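Local coordinates for protein disulfide-isomerase A4 (Rattus norvegicus, PDB 3EC3) that catalyses the rearrangement of disulfide bonds in proteins of the endoplasmic reticulum, this fragment being its noncatalytic b and b' domains, at residues L117-D126 and F171-E182; K132-Y140 and D194-E202. The protein carries 1 engineered substitution. One frame throughout, in Å; residues are numbered along the deposited sequence.

Contact 1: residues L117-D126 and F171-E182; sequences LVGHRKTSND and FAIADEEDYATE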
loop_
_atom_site.group_PDB
_atom_site.type_symbol
_atom_site.label_atom_id
_atom_site.label_comp_id
_atom_site.label_asym_id
_atom_site.label_seq_id
_atom_site.Cartn_x
_atom_site.Cartn_y
_atom_site.Cartn_z
ATOM N N LEU A 117 -3.496 3.259 2.595
ATOM C CA LEU A 117 -4.693 3.918 2.105
ATOM C C LEU A 117 -4.487 4.473 0.702
ATOM O O LEU A 117 -5.347 4.300 -0.166
ATOM C CB LEU A 117 -4.994 5.124 2.999
ATOM C CG LEU A 117 -6.408 5.415 3.433
ATOM C CD1 LEU A 117 -6.610 6.848 3.875
ATOM C CD2 LEU A 117 -7.568 4.784 2.582
ATOM N N VAL A 118 -3.363 5.133 0.461
ATOM C CA VAL A 118 -3.012 5.535 -0.935
ATOM C C VAL A 118 -1.550 5.246 -1.228
ATOM O O VAL A 118 -0.653 6.013 -0.843
ATOM C CB VAL A 118 -3.332 7.015 -1.266
ATOM C CG1 VAL A 118 -2.976 7.315 -2.757
ATOM C CG2 VAL A 118 -4.796 7.320 -1.069
ATOM N N GLY A 119 -1.333 4.105 -1.883
ATOM C CA GLY A 119 -0.006 3.652 -2.271
ATOM C C GLY A 119 0.307 4.038 -3.692
ATOM O O GLY A 119 -0.462 4.764 -4.329
ATOM N N HIS A 120 1.443 3.549 -4.185
ATOM C CA HIS A 120 1.922 3.868 -5.540
ATOM C C HIS A 120 1.833 2.596 -6.389
ATOM O O HIS A 120 2.560 1.627 -6.147
ATOM C CB HIS A 120 3.387 4.365 -5.506
ATOM C CG HIS A 120 3.954 4.711 -6.865
ATOM N ND1 HIS A 120 5.288 4.989 -7.050
ATOM C CD2 HIS A 120 3.372 4.828 -8.081
ATOM C CE1 HIS A 120 5.516 5.257 -8.329
ATOM N NE2 HIS A 120 4.361 5.198 -8.973
ATOM N N ARG A 121 0.879 2.596 -7.320
ATOM C CA ARG A 121 0.681 1.479 -8.254
ATOM C C ARG A 121 1.688 1.642 -9.384
ATOM O O ARG A 121 1.767 2.692 -10.012
ATOM C CB ARG A 121 -0.763 1.481 -8.776
ATOM C CG ARG A 121 -1.038 0.443 -9.901
ATOM C CD ARG A 121 -2.438 0.723 -10.388
ATOM N NE ARG A 121 -2.887 -0.154 -11.470
ATOM C CZ ARG A 121 -3.150 0.268 -12.700
ATOM N NH1 ARG A 121 -3.608 -0.581 -13.603
ATOM N NH2 ARG A 121 -2.969 1.551 -13.025
ATOM N N LYS A 122 2.475 0.598 -9.601
ATOM C CA LYS A 122 3.573 0.603 -10.534
ATOM C C LYS A 122 3.385 -0.575 -11.464
ATOM O O LYS A 122 2.921 -1.615 -11.038
ATOM C CB LYS A 122 4.876 0.410 -9.769
ATOM C CG LYS A 122 5.294 1.611 -8.962
ATOM C CD LYS A 122 6.708 1.476 -8.479
ATOM C CE LYS A 122 6.794 0.659 -7.226
ATOM N NZ LYS A 122 8.020 1.069 -6.482
ATOM N N THR A 123 3.763 -0.433 -12.735
ATOM C CA THR A 123 3.769 -1.602 -13.623
ATOM C C THR A 123 4.541 -2.806 -13.023
ATOM O O THR A 123 4.209 -3.959 -13.305
ATOM C CB THR A 123 4.290 -1.264 -15.048
ATOM O OG1 THR A 123 5.578 -0.637 -14.968
ATOM C CG2 THR A 123 3.315 -0.349 -15.778
ATOM N N SER A 124 5.543 -2.537 -12.180
ATOM C CA SER A 124 6.256 -3.594 -11.455
ATOM C C SER A 124 5.511 -4.243 -10.257
ATOM O O SER A 124 5.871 -5.329 -9.807
ATOM C CB SER A 124 7.654 -3.119 -11.042
ATOM O OG SER A 124 7.592 -2.050 -10.114
ATOM N N ASN A 125 4.465 -3.611 -9.753
ATOM C CA ASN A 125 3.774 -4.164 -8.603
ATOM C C ASN A 125 2.270 -4.346 -8.821
ATOM O O ASN A 125 1.555 -4.754 -7.894
ATOM C CB ASN A 125 4.071 -3.318 -7.336
ATOM C CG ASN A 125 3.229 -2.004 -7.230
ATOM O OD1 ASN A 125 2.235 -1.806 -7.900
ATOM N ND2 ASN A 125 3.676 -1.109 -6.380
ATOM N N ASP A 126 1.757 -4.034 -10.010
ATOM C CA ASP A 126 0.297 -3.958 -10.094
ATOM C C ASP A 126 -0.419 -5.312 -10.006
ATOM O O ASP A 126 -1.482 -5.408 -9.397
ATOM C CB ASP A 126 -0.223 -3.039 -11.215
ATOM C CG ASP A 126 0.261 -3.430 -12.585
ATOM O OD1 ASP A 126 0.658 -4.598 -12.770
ATOM O OD2 ASP A 126 0.241 -2.538 -13.483
ATOM N N PHE A 171 -7.437 2.633 -3.451
ATOM C CA PHE A 171 -7.045 3.856 -4.188
ATOM C C PHE A 171 -5.535 3.786 -4.343
ATOM O O PHE A 171 -4.825 3.260 -3.451
ATOM C CB PHE A 171 -7.371 5.105 -3.395
ATOM C CG PHE A 171 -8.863 5.449 -3.287
ATOM C CD1 PHE A 171 -9.741 4.686 -2.545
ATOM C CD2 PHE A 171 -9.352 6.603 -3.905
ATOM C CE1 PHE A 171 -11.098 5.039 -2.431
ATOM C CE2 PHE A 171 -10.717 6.968 -3.804
ATOM C CZ PHE A 171 -11.587 6.184 -3.072
ATOM N N ALA A 172 -5.040 4.279 -5.473
ATOM C CA ALA A 172 -3.590 4.330 -5.696
ATOM C C ALA A 172 -3.277 5.521 -6.574
ATOM O O ALA A 172 -4.135 5.947 -7.397
ATOM C CB ALA A 172 -3.111 3.042 -6.367
ATOM N N ILE A 173 -2.068 6.063 -6.439
ATOM C CA ILE A 173 -1.607 7.038 -7.430
ATOM C C ILE A 173 -0.739 6.243 -8.423
ATOM O O ILE A 173 -0.166 5.195 -8.073
ATOM C CB ILE A 173 -0.792 8.189 -6.763
ATOM C CG1 ILE A 173 0.495 7.627 -6.142
ATOM C CG2 ILE A 173 -1.715 9.020 -5.779
ATOM C CD1 ILE A 173 1.464 8.736 -5.661
ATOM N N ALA A 174 -0.649 6.722 -9.658
ATOM C CA ALA A 174 0.072 6.011 -10.709
ATOM C C ALA A 174 0.779 7.043 -11.583
ATOM O O ALA A 174 0.249 8.140 -11.814
ATOM C CB ALA A 174 -0.882 5.160 -11.556
ATOM N N ASP A 175 1.995 6.716 -12.023
ATOM C CA ASP A 175 2.716 7.651 -12.876
ATOM C C ASP A 175 2.122 7.646 -14.294
ATOM O O ASP A 175 1.895 6.586 -14.866
ATOM C CB ASP A 175 4.210 7.338 -12.928
ATOM C CG ASP A 175 4.954 8.331 -13.776
ATOM O OD1 ASP A 175 5.333 7.983 -14.902
ATOM O OD2 ASP A 175 5.049 9.500 -13.380
ATOM N N GLU A 176 1.875 8.830 -14.850
ATOM C CA GLU A 176 1.151 8.924 -16.156
ATOM C C GLU A 176 1.939 8.368 -17.342
ATOM O O GLU A 176 1.330 7.882 -18.314
ATOM C CB GLU A 176 0.683 10.355 -16.448
ATOM C CG GLU A 176 1.787 11.382 -16.404
ATOM C CD GLU A 176 1.281 12.821 -16.464
ATOM O OE1 GLU A 176 0.068 13.040 -16.673
ATOM O OE2 GLU A 176 2.116 13.744 -16.333
ATOM N N GLU A 177 3.265 8.447 -17.255
ATOM C CA GLU A 177 4.205 7.906 -18.265
ATOM C C GLU A 177 4.320 6.388 -18.137
ATOM O O GLU A 177 4.192 5.664 -19.134
ATOM C CB GLU A 177 5.610 8.513 -18.107
ATOM C CG GLU A 177 5.825 9.859 -18.781
ATOM C CD GLU A 177 7.275 10.075 -19.286
ATOM O OE1 GLU A 177 7.987 9.082 -19.579
ATOM O OE2 GLU A 177 7.699 11.252 -19.399
ATOM N N ASP A 178 4.558 5.919 -16.908
ATOM C CA ASP A 178 4.520 4.490 -16.563
ATOM C C ASP A 178 3.278 3.840 -17.158
ATOM O O ASP A 178 3.340 2.731 -17.723
ATOM C CB ASP A 178 4.521 4.294 -15.025
ATOM C CG ASP A 178 4.838 2.852 -14.602
ATOM O OD1 ASP A 178 5.379 2.057 -15.419
ATOM O OD2 ASP A 178 4.556 2.501 -13.439
ATOM N N TYR A 179 2.151 4.535 -17.059
ATOM C CA TYR A 179 0.891 3.988 -17.592
ATOM C C TYR A 179 0.379 4.690 -18.848
ATOM O O TYR A 179 -0.830 4.787 -19.065
ATOM C CB TYR A 179 -0.177 3.970 -16.495
ATOM C CG TYR A 179 0.067 2.879 -15.489
ATOM C CD1 TYR A 179 0.762 3.133 -14.309
ATOM C CD2 TYR A 179 -0.390 1.575 -15.724
ATOM C CE1 TYR A 179 0.990 2.122 -13.369
ATOM C CE2 TYR A 179 -0.162 0.551 -14.791
ATOM C CZ TYR A 179 0.520 0.833 -13.621
ATOM O OH TYR A 179 0.753 -0.188 -12.717
ATOM N N ALA A 180 1.306 5.178 -19.669
ATOM C CA ALA A 180 0.970 5.894 -20.914
ATOM C C ALA A 180 -0.121 5.207 -21.748
ATOM O O ALA A 180 -1.124 5.841 -22.148
ATOM C CB ALA A 180 2.237 6.129 -21.760
ATOM N N THR A 181 0.065 3.916 -22.001
ATOM C CA THR A 181 -0.857 3.225 -22.887
ATOM C C THR A 181 -2.180 2.878 -22.210
ATOM O O THR A 181 -3.213 2.900 -22.862
ATOM C CB THR A 181 -0.207 2.056 -23.715
ATOM O OG1 THR A 181 -1.212 1.096 -24.058
ATOM C CG2 THR A 181 0.920 1.361 -22.955
ATOM N N GLU A 182 -2.159 2.612 -20.901
ATOM C CA GLU A 182 -3.395 2.517 -20.132
ATOM C C GLU A 182 -4.189 3.832 -20.214
ATOM O O GLU A 182 -5.419 3.793 -20.384
ATOM C CB GLU A 182 -3.100 2.167 -18.662
ATOM C CG GLU A 182 -4.340 1.971 -17.832
ATOM C CD GLU A 182 -4.012 1.414 -16.485
ATOM O OE1 GLU A 182 -4.089 0.183 -16.331
ATOM O OE2 GLU A 182 -3.631 2.196 -15.594
HETATM O O HOH W 1 -7.352 2.549 -0.490
HETATM O O HOH W 2 -3.194 1.871 -1.949
HETATM O O HOH W 3 3.400 4.343 -11.546
#
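An outer parallel strand pair of the second thioredoxin-like domain bonds G119 and R121, on either side of H120, to I173: R121 N donates to I173 O at 2.9 Å, and I173 N to G119 O at 3.0 Å. Toward L117 the strands part, and waters link L117 O to F171 N and G119 N to F171 O. V118 and I173, beta-branched residues suited to a buried sheet face, meet through CG1 and CG2.

From R121, which ends strand 118-121, side chains carry the contact. Arginine offers a flat cation for both ring and carboxylate: with CG anti to the backbone N (chi1 173°), the guanidinium lies flat on the Y179 ring, planes 11° apart. A nearly coplanar salt bridge fixes its rotation, R121 NH1 to E182 OE1 2.9 Å and R121 NH2 to E182 OE2 2.7 Å; E182 OE2 also bonds Y139 OH. Threonine supplies both methyl and hydroxyl: T123 CG2 covers the opposite ring face, 3.9 Å from the Y179 centroid (CH-pi), and T123 OG1 donates to D178 OD1 at 2.7 Å. D178 OD2 accepts from T123 N at 3.1 Å, and Y179 OH donates to D126 OD2 at 2.5 Å.

One water bonds H120 NE2, R121 O, D175 N and D178 OD2. D175 OD1 accepts from D178 N in an Asx motif. The arrangement joins outermost strand 118-121 to strand 170-175 and the loop leading to helix 180-185, in a sheet of thioredoxin-like fold.

Contact 2: residues K132-Y140 and D194-E202; sequences KRPLVVVYY and DVNAAILDE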
loop_
_atom_site.group_PDB
_atom_site.type_symbol
_atom_site.label_atom_id
_atom_site.label_comp_id
_atom_site.label_asym_id
_atom_site.label_seq_id
_atom_site.Cartn_x
_atom_site.Cartn_y
_atom_site.Cartn_z
ATOM N N LYS A 132 -6.812 -6.217 -6.291
ATOM C CA LYS A 132 -8.160 -6.097 -5.733
ATOM C C LYS A 132 -8.973 -5.074 -6.524
ATOM O O LYS A 132 -8.428 -4.075 -6.979
ATOM C CB LYS A 132 -8.142 -5.762 -4.232
ATOM C CG LYS A 132 -9.516 -6.023 -3.567
ATOM C CD LYS A 132 -9.462 -6.017 -2.041
ATOM C CE LYS A 132 -10.846 -6.414 -1.480
ATOM N NZ LYS A 132 -10.827 -6.371 0.020
ATOM N N ARG A 133 -10.269 -5.337 -6.690
ATOM C CA ARG A 133 -11.195 -4.424 -7.380
ATOM C C ARG A 133 -12.471 -4.242 -6.528
ATOM O O ARG A 133 -12.846 -5.153 -5.743
ATOM C CB ARG A 133 -11.589 -4.952 -8.779
ATOM C CG ARG A 133 -10.455 -5.277 -9.705
ATOM C CD ARG A 133 -10.016 -4.052 -10.484
ATOM N NE ARG A 133 -8.870 -4.313 -11.353
ATOM C CZ ARG A 133 -7.601 -4.364 -10.947
ATOM N NH1 ARG A 133 -7.285 -4.176 -9.672
ATOM N NH2 ARG A 133 -6.638 -4.585 -11.828
ATOM N N PRO A 134 -13.145 -3.083 -6.678
ATOM C CA PRO A 134 -12.758 -1.928 -7.523
ATOM C C PRO A 134 -11.480 -1.165 -7.085
ATOM O O PRO A 134 -11.191 -1.058 -5.894
ATOM C CB PRO A 134 -13.970 -0.990 -7.433
ATOM C CG PRO A 134 -15.119 -1.866 -6.978
ATOM C CD PRO A 134 -14.447 -2.867 -6.031
ATOM N N LEU A 135 -10.764 -0.617 -8.058
ATOM C CA LEU A 135 -9.521 0.116 -7.815
ATOM C C LEU A 135 -9.647 1.512 -8.428
ATOM O O LEU A 135 -9.943 1.655 -9.637
ATOM C CB LEU A 135 -8.339 -0.626 -8.433
ATOM C CG LEU A 135 -7.021 0.147 -8.554
ATOM C CD1 LEU A 135 -6.404 0.450 -7.177
ATOM C CD2 LEU A 135 -6.061 -0.687 -9.412
ATOM N N VAL A 136 -9.443 2.533 -7.598
ATOM C CA VAL A 136 -9.501 3.920 -8.065
ATOM C C VAL A 136 -8.050 4.328 -8.331
ATOM O O VAL A 136 -7.246 4.250 -7.433
ATOM C CB VAL A 136 -10.168 4.852 -7.021
ATOM C CG1 VAL A 136 -10.198 6.344 -7.531
ATOM C CG2 VAL A 136 -11.584 4.366 -6.674
ATOM N N VAL A 137 -7.707 4.709 -9.566
ATOM C CA VAL A 137 -6.344 5.136 -9.905
ATOM C C VAL A 137 -6.265 6.614 -10.248
ATOM O O VAL A 137 -7.045 7.092 -11.062
ATOM C CB VAL A 137 -5.779 4.350 -11.107
ATOM C CG1 VAL A 137 -4.256 4.750 -11.316
ATOM C CG2 VAL A 137 -5.917 2.822 -10.867
ATOM N N VAL A 138 -5.319 7.334 -9.632
ATOM C CA VAL A 138 -5.085 8.745 -9.933
ATOM C C VAL A 138 -3.715 8.892 -10.623
ATOM O O VAL A 138 -2.662 8.556 -10.056
ATOM C CB VAL A 138 -5.237 9.654 -8.677
ATOM C CG1 VAL A 138 -4.867 11.114 -8.979
ATOM C CG2 VAL A 138 -6.684 9.566 -8.114
ATOM N N TYR A 139 -3.749 9.396 -11.861
ATOM C CA TYR A 139 -2.562 9.469 -12.704
ATOM C C TYR A 139 -1.950 10.875 -12.750
ATOM O O TYR A 139 -2.645 11.866 -13.008
ATOM C CB TYR A 139 -2.915 9.091 -14.149
ATOM C CG TYR A 139 -3.535 7.724 -14.342
ATOM C CD1 TYR A 139 -4.913 7.566 -14.343
ATOM C CD2 TYR A 139 -2.746 6.600 -14.567
ATOM C CE1 TYR A 139 -5.503 6.312 -14.548
ATOM C CE2 TYR A 139 -3.336 5.327 -14.763
ATOM C CZ TYR A 139 -4.713 5.208 -14.745
ATOM O OH TYR A 139 -5.328 3.985 -14.936
ATOM N N TYR A 140 -0.648 10.939 -12.555
ATOM C CA TYR A 140 0.099 12.184 -12.678
ATOM C C TYR A 140 1.594 11.914 -12.706
ATOM O O TYR A 140 2.013 10.783 -12.838
ATOM C CB TYR A 140 -0.274 13.226 -11.596
ATOM C CG TYR A 140 -0.015 12.841 -10.142
ATOM C CD1 TYR A 140 -0.943 12.070 -9.429
ATOM C CD2 TYR A 140 1.120 13.310 -9.468
ATOM C CE1 TYR A 140 -0.742 11.761 -8.087
ATOM C CE2 TYR A 140 1.348 12.995 -8.115
ATOM C CZ TYR A 140 0.397 12.217 -7.442
ATOM O OH TYR A 140 0.583 11.921 -6.130
ATOM N N ASP A 194 -3.188 18.219 -15.633
ATOM C CA ASP A 194 -2.013 17.526 -15.106
ATOM C C ASP A 194 -2.320 16.266 -14.312
ATOM O O ASP A 194 -1.415 15.467 -14.066
ATOM C CB ASP A 194 -1.176 18.465 -14.237
ATOM C CG ASP A 194 -0.480 19.510 -15.044
ATOM O OD1 ASP A 194 -0.949 19.766 -16.170
ATOM O OD2 ASP A 194 0.528 20.069 -14.565
ATOM N N VAL A 195 -3.576 16.102 -13.905
ATOM C CA VAL A 195 -3.976 14.974 -13.050
ATOM C C VAL A 195 -5.262 14.374 -13.580
ATOM O O VAL A 195 -6.198 15.096 -13.875
ATOM C CB VAL A 195 -4.188 15.411 -11.580
ATOM C CG1 VAL A 195 -4.454 14.191 -10.704
ATOM C CG2 VAL A 195 -2.955 16.184 -11.053
ATOM N N ASN A 196 -5.309 13.055 -13.697
ATOM C CA ASN A 196 -6.480 12.366 -14.257
ATOM C C ASN A 196 -6.835 11.162 -13.410
ATOM O O ASN A 196 -6.008 10.724 -12.601
ATOM C CB ASN A 196 -6.167 11.931 -15.684
ATOM C CG ASN A 196 -6.174 13.091 -16.645
ATOM O OD1 ASN A 196 -7.235 13.581 -17.016
ATOM N ND2 ASN A 196 -4.993 13.546 -17.047
ATOM N N ALA A 197 -8.057 10.635 -13.561
ATOM C CA ALA A 197 -8.480 9.521 -12.690
ATOM C C ALA A 197 -9.335 8.504 -13.433
ATOM O O ALA A 197 -10.083 8.858 -14.346
ATOM C CB ALA A 197 -9.217 10.050 -11.448
ATOM N N ALA A 198 -9.178 7.242 -13.044
ATOM C CA ALA A 198 -9.995 6.151 -13.562
ATOM C C ALA A 198 -10.417 5.179 -12.451
ATOM O O ALA A 198 -9.817 5.139 -11.358
ATOM C CB ALA A 198 -9.256 5.423 -14.710
ATOM N N ILE A 199 -11.454 4.400 -12.730
ATOM C CA ILE A 199 -11.823 3.295 -11.882
ATOM C C ILE A 199 -11.790 1.994 -12.674
ATOM O O ILE A 199 -12.383 1.905 -13.744
ATOM C CB ILE A 199 -13.233 3.501 -11.260
ATOM C CG1 ILE A 199 -13.242 4.790 -10.425
ATOM C CG2 ILE A 199 -13.649 2.226 -10.448
ATOM C CD1 ILE A 199 -14.503 5.119 -9.715
ATOM N N LEU A 200 -11.108 0.986 -12.138
ATOM C CA LEU A 200 -11.201 -0.373 -12.681
ATOM C C LEU A 200 -12.188 -1.201 -11.826
ATOM O O LEU A 200 -12.002 -1.313 -10.607
ATOM C CB LEU A 200 -9.816 -1.050 -12.696
ATOM C CG LEU A 200 -8.525 -0.291 -13.053
ATOM C CD1 LEU A 200 -7.393 -1.263 -13.383
ATOM C CD2 LEU A 200 -8.737 0.694 -14.201
ATOM N N ASP A 201 -13.225 -1.782 -12.443
ATOM C CA ASP A 201 -14.187 -2.580 -11.663
ATOM C C ASP A 201 -13.938 -4.083 -11.680
ATOM O O ASP A 201 -13.062 -4.587 -12.406
ATOM C CB ASP A 201 -15.658 -2.243 -11.980
ATOM C CG ASP A 201 -16.158 -2.903 -13.252
ATOM O OD1 ASP A 201 -15.377 -3.641 -13.902
ATOM O OD2 ASP A 201 -17.341 -2.689 -13.607
ATOM N N GLU A 202 -14.756 -4.789 -10.899
ATOM C CA GLU A 202 -14.603 -6.203 -10.629
ATOM C C GLU A 202 -14.869 -7.042 -11.871
ATOM O O GLU A 202 -14.465 -8.200 -11.926
ATOM C CB GLU A 202 -15.594 -6.593 -9.548
ATOM C CG GLU A 202 -14.970 -7.202 -8.317
ATOM C CD GLU A 202 -15.619 -6.700 -7.031
ATOM O OE1 GLU A 202 -16.383 -5.710 -7.076
ATOM O OE2 GLU A 202 -15.354 -7.300 -5.970
#
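R133 and L200 fit together where the antiparallel strands 135-140 and 196-200 run out: the arginine, bent at chi2 (-87°), brings CD and NE against L200 CB, and L200 CD1 lies over one guanidinium face, 3.7 Å from R133 NH2. The polar end goes to the backbone, NH1 donating to K132 O and Y130 O. Shortened to an alanine here, the side chain would probably leave L200 CD1 without its flat cover and those carbonyls without this donor.

After the cis peptide, P134 sets its CA 3.2 Å from L200 O, and its CD faces E202 OE1. Six backbone bonds then tie L135, V137 and Y139 to L200, A198 and N196.

On the face of V136, V138, A197 and I199, small and branched groups interlock: V136 CG2 lies beside I199 CG1, and V138 forks, CG2 toward the A197 methyl and CG1 to V195 CG1 at 3.6 Å. On the other face the methyl of A198 leaves room for the Y139 ring, meeting its edge with CB 3.9 Å from Y139 CE1, while V137 CG1 rests on a face of that ring. Apolar groups thus dominate the first face, whereas the second also carries polar ends such as N196; V136 and V138 turn their backbone bonds to strand 170-175.

How the contacts relate
Contacts 1 and 2 lie in one five-stranded mixed sheet, their centres about 9 Å apart, and their segments alternate along the chain. Strand 170-175 of contact 1 runs beside strand 135-140 of contact 2, with A174 N 2.8 Å from V138 O in a probable hydrogen bond. The second tie is through side chains: Y139 OH lies 2.6 Å from E182 OE2, a probable hydrogen bond. R121 itself also packs on L135, V137, Y139 and L200, bridging both contacts on one sheet face. On the other, I173 CD1 comes 3.3 Å from Y140 OH. No active site lies in this fragment, which holds noncatalytic domains; both contacts are structural packing in the second thioredoxin-like domain.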